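Long-range contact in nuclear import protein MOG1 (Saccharomyces cerevisiae, PDB 1JHS), which binds the Ran GTPase Gsp1 and takes part in nuclear protein import and poly(A)+ mRNA export: residues A[69-81]-A[128-141]. The protein carries 1 engineered substitution. Sequence-based numbering, arbitrary orientation.
Sequences DLKEAWQFHVEDL and VALIRLTQFDTDVV
His77 reaches from the helix to Asp139 on the facing strand, its inner atoms meeting Val141 and its outer ones Asp139. His77 CB lies against Val141 CG2, and the same methyl touches His77 CG and ND1 at 3.7 Å each, sitting over one ring face, displaced toward that rim, in a CH-pi contact; Phe76 CD2 covers the opposite face. Further out, His77 CD2 touches Leu130 CD1, and CE1 lies by Asp139 CB and OD2. At the tip, His77 NE2 donates a 2.8 Å hydrogen bond to Asp139 OD2, nearly in the ring plane but on the anti side of a carboxylate turned 82° from the ring. With CG anti to the carbonyl carbon (chi1 -73°), the imidazole is directed toward the sheet. Arg132 takes the syn side of the same carboxylate, gripping it side-on: Arg132 NE bonds Asp139 OD1 at 3.0 Å in a salt bridge, and NH2 bonds OD2. OD2 also accepts from Val65 N, while Arg132 NH1 donates to Lys67 O. Helix 70-83 here lies across the hairpin of strands 124-133 and 138-147, central in the antiparallel sheet of the Mog1 fold, and the hairpin turn carries a G1 beta bulge at Asp137 and Thr138. Ala73 CB rests over the centre of the Arg132 guanidinium, 3.5 Å from Arg132 CZ, and Leu70 CD1 lies alongside the arginine's CD. A leucine in place of Arg132 would probably leave the buried Asp139 carboxylate without its charged mate and its OD1 without that bond. Leu130 CD2 packs against the helix backbone, 3.5 Å from Trp74 N. The indole, one face covered by Val78 CG2, donates from Trp74 NE1 to Val128 O at 2.9 Å, almost straight (167°) but from above the carbonyl plane. Toward the helix's C-terminal end, Leu81 CD1 meets Val128 CG2 tip to tip.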
loop_
_atom_site.group_PDB
_atom_site.type_symbol
_atom_site.label_atom_id
_atom_site.label_comp_id
_atom_site.label_asym_id
_atom_site.label_seq_id
_atom_site.Cartn_x
_atom_site.Cartn_y
_atom_site.Cartn_z
ATOM N N ASP A 69 -18.034 -1.327 -9.982
ATOM C CA ASP A 69 -17.104 -0.333 -10.479
ATOM C C ASP A 69 -15.760 -0.462 -9.766
ATOM O O ASP A 69 -15.695 -0.490 -8.531
ATOM C CB ASP A 69 -17.676 1.067 -10.270
ATOM C CG ASP A 69 -16.760 2.147 -10.794
ATOM O OD1 ASP A 69 -16.233 2.914 -9.968
ATOM O OD2 ASP A 69 -16.555 2.230 -12.033
ATOM N N LEU A 70 -14.696 -0.535 -10.558
ATOM C CA LEU A 70 -13.360 -0.685 -10.011
ATOM C C LEU A 70 -12.990 0.401 -9.000
ATOM O O LEU A 70 -12.578 0.086 -7.884
ATOM C CB LEU A 70 -12.327 -0.712 -11.155
ATOM C CG LEU A 70 -10.845 -0.715 -10.759
ATOM C CD1 LEU A 70 -10.491 -2.013 -9.999
ATOM C CD2 LEU A 70 -10.005 -0.592 -12.023
ATOM N N LYS A 71 -13.113 1.674 -9.389
ATOM C CA LYS A 71 -12.762 2.771 -8.477
ATOM C C LYS A 71 -13.617 2.760 -7.201
ATOM O O LYS A 71 -13.136 3.060 -6.108
ATOM C CB LYS A 71 -12.906 4.133 -9.175
ATOM C CG LYS A 71 -12.704 5.303 -8.211
ATOM C CD LYS A 71 -12.465 6.616 -8.903
ATOM C CE LYS A 71 -12.201 7.729 -7.891
ATOM N NZ LYS A 71 -12.074 9.049 -8.596
ATOM N N GLU A 72 -14.899 2.442 -7.339
ATOM C CA GLU A 72 -15.774 2.380 -6.179
ATOM C C GLU A 72 -15.330 1.271 -5.227
ATOM O O GLU A 72 -15.350 1.452 -4.002
ATOM C CB GLU A 72 -17.227 2.153 -6.615
ATOM C CG GLU A 72 -18.021 3.424 -6.752
ATOM C CD GLU A 72 -19.425 3.169 -7.300
ATOM O OE1 GLU A 72 -20.039 2.129 -6.952
ATOM O OE2 GLU A 72 -19.904 4.023 -8.083
ATOM N N ALA A 73 -14.914 0.131 -5.779
ATOM C CA ALA A 73 -14.437 -0.978 -4.946
ATOM C C ALA A 73 -13.158 -0.529 -4.215
ATOM O O ALA A 73 -12.949 -0.832 -3.038
ATOM C CB ALA A 73 -14.143 -2.208 -5.812
ATOM N N TRP A 74 -12.312 0.198 -4.925
ATOM C CA TRP A 74 -11.065 0.674 -4.334
ATOM C C TRP A 74 -11.380 1.639 -3.192
ATOM O O TRP A 74 -10.820 1.519 -2.089
ATOM C CB TRP A 74 -10.212 1.347 -5.415
ATOM C CG TRP A 74 -8.940 1.973 -4.916
ATOM C CD1 TRP A 74 -7.728 1.347 -4.717
ATOM C CD2 TRP A 74 -8.741 3.351 -4.606
ATOM N NE1 TRP A 74 -6.782 2.274 -4.313
ATOM C CE2 TRP A 74 -7.380 3.510 -4.239
ATOM C CE3 TRP A 74 -9.585 4.485 -4.605
ATOM C CZ2 TRP A 74 -6.839 4.756 -3.864
ATOM C CZ3 TRP A 74 -9.039 5.725 -4.229
ATOM C CH2 TRP A 74 -7.681 5.843 -3.869
ATOM N N GLN A 75 -12.286 2.584 -3.430
ATOM C CA GLN A 75 -12.644 3.542 -2.371
ATOM C C GLN A 75 -13.159 2.833 -1.132
ATOM O O GLN A 75 -12.884 3.239 -0.007
ATOM C CB GLN A 75 -13.707 4.529 -2.885
ATOM C CG GLN A 75 -13.194 5.414 -4.029
ATOM C CD GLN A 75 -14.281 6.349 -4.574
ATOM O OE1 GLN A 75 -15.350 5.897 -5.007
ATOM N NE2 GLN A 75 -14.020 7.638 -4.543
ATOM N N PHE A 76 -13.927 1.768 -1.346
ATOM C CA PHE A 76 -14.478 0.990 -0.255
ATOM C C PHE A 76 -13.346 0.393 0.579
ATOM O O PHE A 76 -13.378 0.439 1.816
ATOM C CB PHE A 76 -15.345 -0.149 -0.819
ATOM C CG PHE A 76 -15.845 -1.114 0.234
ATOM C CD1 PHE A 76 -17.039 -0.888 0.896
ATOM C CD2 PHE A 76 -15.081 -2.229 0.589
ATOM C CE1 PHE A 76 -17.470 -1.754 1.907
ATOM C CE2 PHE A 76 -15.505 -3.103 1.603
ATOM C CZ PHE A 76 -16.698 -2.863 2.259
ATOM N N HIS A 77 -12.340 -0.177 -0.103
ATOM C CA HIS A 77 -11.230 -0.790 0.604
ATOM C C HIS A 77 -10.346 0.225 1.278
ATOM O O HIS A 77 -9.754 -0.068 2.321
ATOM C CB HIS A 77 -10.412 -1.670 -0.335
ATOM C CG HIS A 77 -11.105 -2.946 -0.690
ATOM N ND1 HIS A 77 -11.379 -3.923 0.244
ATOM C CD2 HIS A 77 -11.614 -3.391 -1.862
ATOM C CE1 HIS A 77 -12.029 -4.916 -0.340
ATOM N NE2 HIS A 77 -12.186 -4.619 -1.619
ATOM N N VAL A 78 -10.243 1.406 0.680
ATOM C CA VAL A 78 -9.455 2.483 1.296
ATOM C C VAL A 78 -10.144 2.896 2.609
ATOM O O VAL A 78 -9.479 3.079 3.648
ATOM C CB VAL A 78 -9.362 3.742 0.359
ATOM C CG1 VAL A 78 -8.722 4.920 1.135
ATOM C CG2 VAL A 78 -8.469 3.438 -0.851
ATOM N N GLU A 79 -11.470 3.055 2.551
ATOM C CA GLU A 79 -12.246 3.467 3.733
ATOM C C GLU A 79 -12.008 2.494 4.889
ATOM O O GLU A 79 -11.786 2.917 6.033
ATOM C CB GLU A 79 -13.744 3.544 3.388
ATOM C CG GLU A 79 -14.660 3.988 4.542
ATOM C CD GLU A 79 -14.405 5.418 5.025
ATOM O OE1 GLU A 79 -13.912 6.255 4.242
ATOM O OE2 GLU A 79 -14.717 5.717 6.200
ATOM N N ASP A 80 -12.035 1.191 4.604
ATOM C CA ASP A 80 -11.789 0.209 5.667
ATOM C C ASP A 80 -10.434 0.405 6.334
ATOM O O ASP A 80 -10.292 0.212 7.549
ATOM C CB ASP A 80 -11.883 -1.216 5.127
ATOM C CG ASP A 80 -13.313 -1.645 4.879
ATOM O OD1 ASP A 80 -14.233 -0.888 5.240
ATOM O OD2 ASP A 80 -13.532 -2.744 4.321
ATOM N N LEU A 81 -9.424 0.769 5.554
ATOM C CA LEU A 81 -8.089 0.997 6.106
ATOM C C LEU A 81 -7.986 2.308 6.896
ATOM O O LEU A 81 -7.375 2.361 7.971
ATOM C CB LEU A 81 -7.046 1.042 4.985
ATOM C CG LEU A 81 -6.651 -0.243 4.258
ATOM C CD1 LEU A 81 -5.953 0.134 2.940
ATOM C CD2 LEU A 81 -5.705 -1.091 5.137
ATOM N N VAL A 128 -2.357 2.853 -1.793
ATOM C CA VAL A 128 -3.274 1.710 -1.752
ATOM C C VAL A 128 -3.541 1.196 -3.162
ATOM O O VAL A 128 -3.869 1.982 -4.052
ATOM C CB VAL A 128 -4.636 2.089 -1.134
ATOM C CG1 VAL A 128 -5.568 0.858 -1.104
ATOM C CG2 VAL A 128 -4.433 2.631 0.283
ATOM N N ALA A 129 -3.395 -0.113 -3.359
ATOM C CA ALA A 129 -3.686 -0.698 -4.659
ATOM C C ALA A 129 -4.712 -1.805 -4.496
ATOM O O ALA A 129 -4.728 -2.503 -3.485
ATOM C CB ALA A 129 -2.429 -1.259 -5.293
ATOM N N LEU A 130 -5.587 -1.939 -5.491
ATOM C CA LEU A 130 -6.593 -2.993 -5.487
ATOM C C LEU A 130 -6.350 -3.819 -6.736
ATOM O O LEU A 130 -6.174 -3.257 -7.814
ATOM C CB LEU A 130 -7.997 -2.392 -5.557
ATOM C CG LEU A 130 -9.123 -3.392 -5.862
ATOM C CD1 LEU A 130 -9.212 -4.510 -4.765
ATOM C CD2 LEU A 130 -10.445 -2.606 -5.944
ATOM N N ILE A 131 -6.305 -5.141 -6.580
ATOM C CA ILE A 131 -6.145 -6.065 -7.699
ATOM C C ILE A 131 -7.320 -7.026 -7.509
ATOM O O ILE A 131 -7.337 -7.802 -6.555
ATOM C CB ILE A 131 -4.820 -6.857 -7.612
ATOM C CG1 ILE A 131 -3.638 -5.890 -7.747
ATOM C CG2 ILE A 131 -4.767 -7.881 -8.743
ATOM C CD1 ILE A 131 -2.249 -6.488 -7.423
ATOM N N ARG A 132 -8.297 -6.961 -8.405
ATOM C CA ARG A 132 -9.476 -7.817 -8.273
ATOM C C ARG A 132 -9.285 -9.181 -8.929
ATOM O O ARG A 132 -9.131 -9.259 -10.150
ATOM C CB ARG A 132 -10.683 -7.104 -8.900
ATOM C CG ARG A 132 -10.787 -5.603 -8.519
ATOM C CD ARG A 132 -12.232 -5.104 -8.620
ATOM N NE ARG A 132 -13.017 -5.572 -7.478
ATOM C CZ ARG A 132 -14.334 -5.402 -7.347
ATOM N NH1 ARG A 132 -15.033 -4.784 -8.294
ATOM N NH2 ARG A 132 -14.943 -5.806 -6.233
ATOM N N LEU A 133 -9.266 -10.243 -8.125
ATOM C CA LEU A 133 -9.157 -11.600 -8.659
ATOM C C LEU A 133 -10.585 -12.162 -8.650
ATOM O O LEU A 133 -10.947 -13.021 -7.835
ATOM C CB LEU A 133 -8.237 -12.445 -7.789
ATOM C CG LEU A 133 -6.796 -11.912 -7.723
ATOM C CD1 LEU A 133 -5.965 -12.872 -6.866
ATOM C CD2 LEU A 133 -6.189 -11.812 -9.138
ATOM N N THR A 134 -11.391 -11.615 -9.561
ATOM C CA THR A 134 -12.803 -11.949 -9.712
ATOM C C THR A 134 -13.070 -13.450 -9.798
ATOM O O THR A 134 -14.025 -13.957 -9.194
ATOM C CB THR A 134 -13.345 -11.221 -10.951
ATOM O OG1 THR A 134 -13.009 -9.824 -10.839
ATOM C CG2 THR A 134 -14.839 -11.382 -11.056
ATOM N N GLN A 135 -12.186 -14.139 -10.498
ATOM C CA GLN A 135 -12.240 -15.589 -10.705
ATOM C C GLN A 135 -12.178 -16.372 -9.383
ATOM O O GLN A 135 -12.630 -17.519 -9.304
ATOM C CB GLN A 135 -11.047 -15.990 -11.585
ATOM C CG GLN A 135 -10.974 -17.445 -11.917
ATOM C CD GLN A 135 -9.851 -17.805 -12.892
ATOM O OE1 GLN A 135 -9.856 -18.904 -13.469
ATOM N NE2 GLN A 135 -8.876 -16.904 -13.065
ATOM N N PHE A 136 -11.604 -15.756 -8.351
ATOM C CA PHE A 136 -11.459 -16.398 -7.047
ATOM C C PHE A 136 -12.154 -15.636 -5.924
ATOM O O PHE A 136 -11.862 -15.865 -4.749
ATOM C CB PHE A 136 -9.980 -16.554 -6.700
ATOM C CG PHE A 136 -9.188 -17.258 -7.762
ATOM C CD1 PHE A 136 -8.201 -16.588 -8.457
ATOM C CD2 PHE A 136 -9.465 -18.583 -8.095
ATOM C CE1 PHE A 136 -7.492 -17.211 -9.482
ATOM C CE2 PHE A 136 -8.756 -19.225 -9.126
ATOM C CZ PHE A 136 -7.772 -18.537 -9.818
ATOM N N ASP A 137 -13.045 -14.729 -6.297
ATOM C CA ASP A 137 -13.807 -13.930 -5.346
ATOM C C ASP A 137 -12.865 -13.326 -4.310
ATOM O O ASP A 137 -13.145 -13.341 -3.111
ATOM C CB ASP A 137 -14.811 -14.810 -4.629
ATOM C CG ASP A 137 -16.151 -14.182 -4.568
ATOM O OD1 ASP A 137 -16.830 -14.092 -5.640
ATOM O OD2 ASP A 137 -16.509 -13.746 -3.451
ATOM N N THR A 138 -11.734 -12.828 -4.786
ATOM C CA THR A 138 -10.765 -12.228 -3.887
ATOM C C THR A 138 -10.371 -10.842 -4.372
ATOM O O THR A 138 -10.096 -10.660 -5.551
ATOM C CB THR A 138 -9.506 -13.106 -3.800
ATOM O OG1 THR A 138 -9.856 -14.384 -3.250
ATOM C CG2 THR A 138 -8.447 -12.446 -2.937
ATOM N N ASP A 139 -10.370 -9.873 -3.457
ATOM C CA ASP A 139 -9.927 -8.507 -3.758
ATOM C C ASP A 139 -8.576 -8.399 -3.027
ATOM O O ASP A 139 -8.530 -8.484 -1.790
ATOM C CB ASP A 139 -10.890 -7.451 -3.176
ATOM C CG ASP A 139 -11.934 -6.983 -4.189
ATOM O OD1 ASP A 139 -11.774 -7.319 -5.397
ATOM O OD2 ASP A 139 -12.895 -6.265 -3.786
ATOM N N VAL A 140 -7.486 -8.296 -3.791
ATOM C CA VAL A 140 -6.154 -8.155 -3.179
ATOM C C VAL A 140 -5.924 -6.670 -2.882
ATOM O O VAL A 140 -6.004 -5.848 -3.797
ATOM C CB VAL A 140 -5.052 -8.605 -4.123
ATOM C CG1 VAL A 140 -3.673 -8.465 -3.424
ATOM C CG2 VAL A 140 -5.312 -10.052 -4.560
ATOM N N VAL A 141 -5.621 -6.331 -1.623
ATOM C CA VAL A 141 -5.368 -4.930 -1.268
ATOM C C VAL A 141 -3.911 -4.793 -0.800
ATOM O O VAL A 141 -3.479 -5.467 0.124
ATOM C CB VAL A 141 -6.346 -4.414 -0.172
ATOM C CG1 VAL A 141 -6.034 -2.948 0.194
ATOM C CG2 VAL A 141 -7.799 -4.504 -0.688
#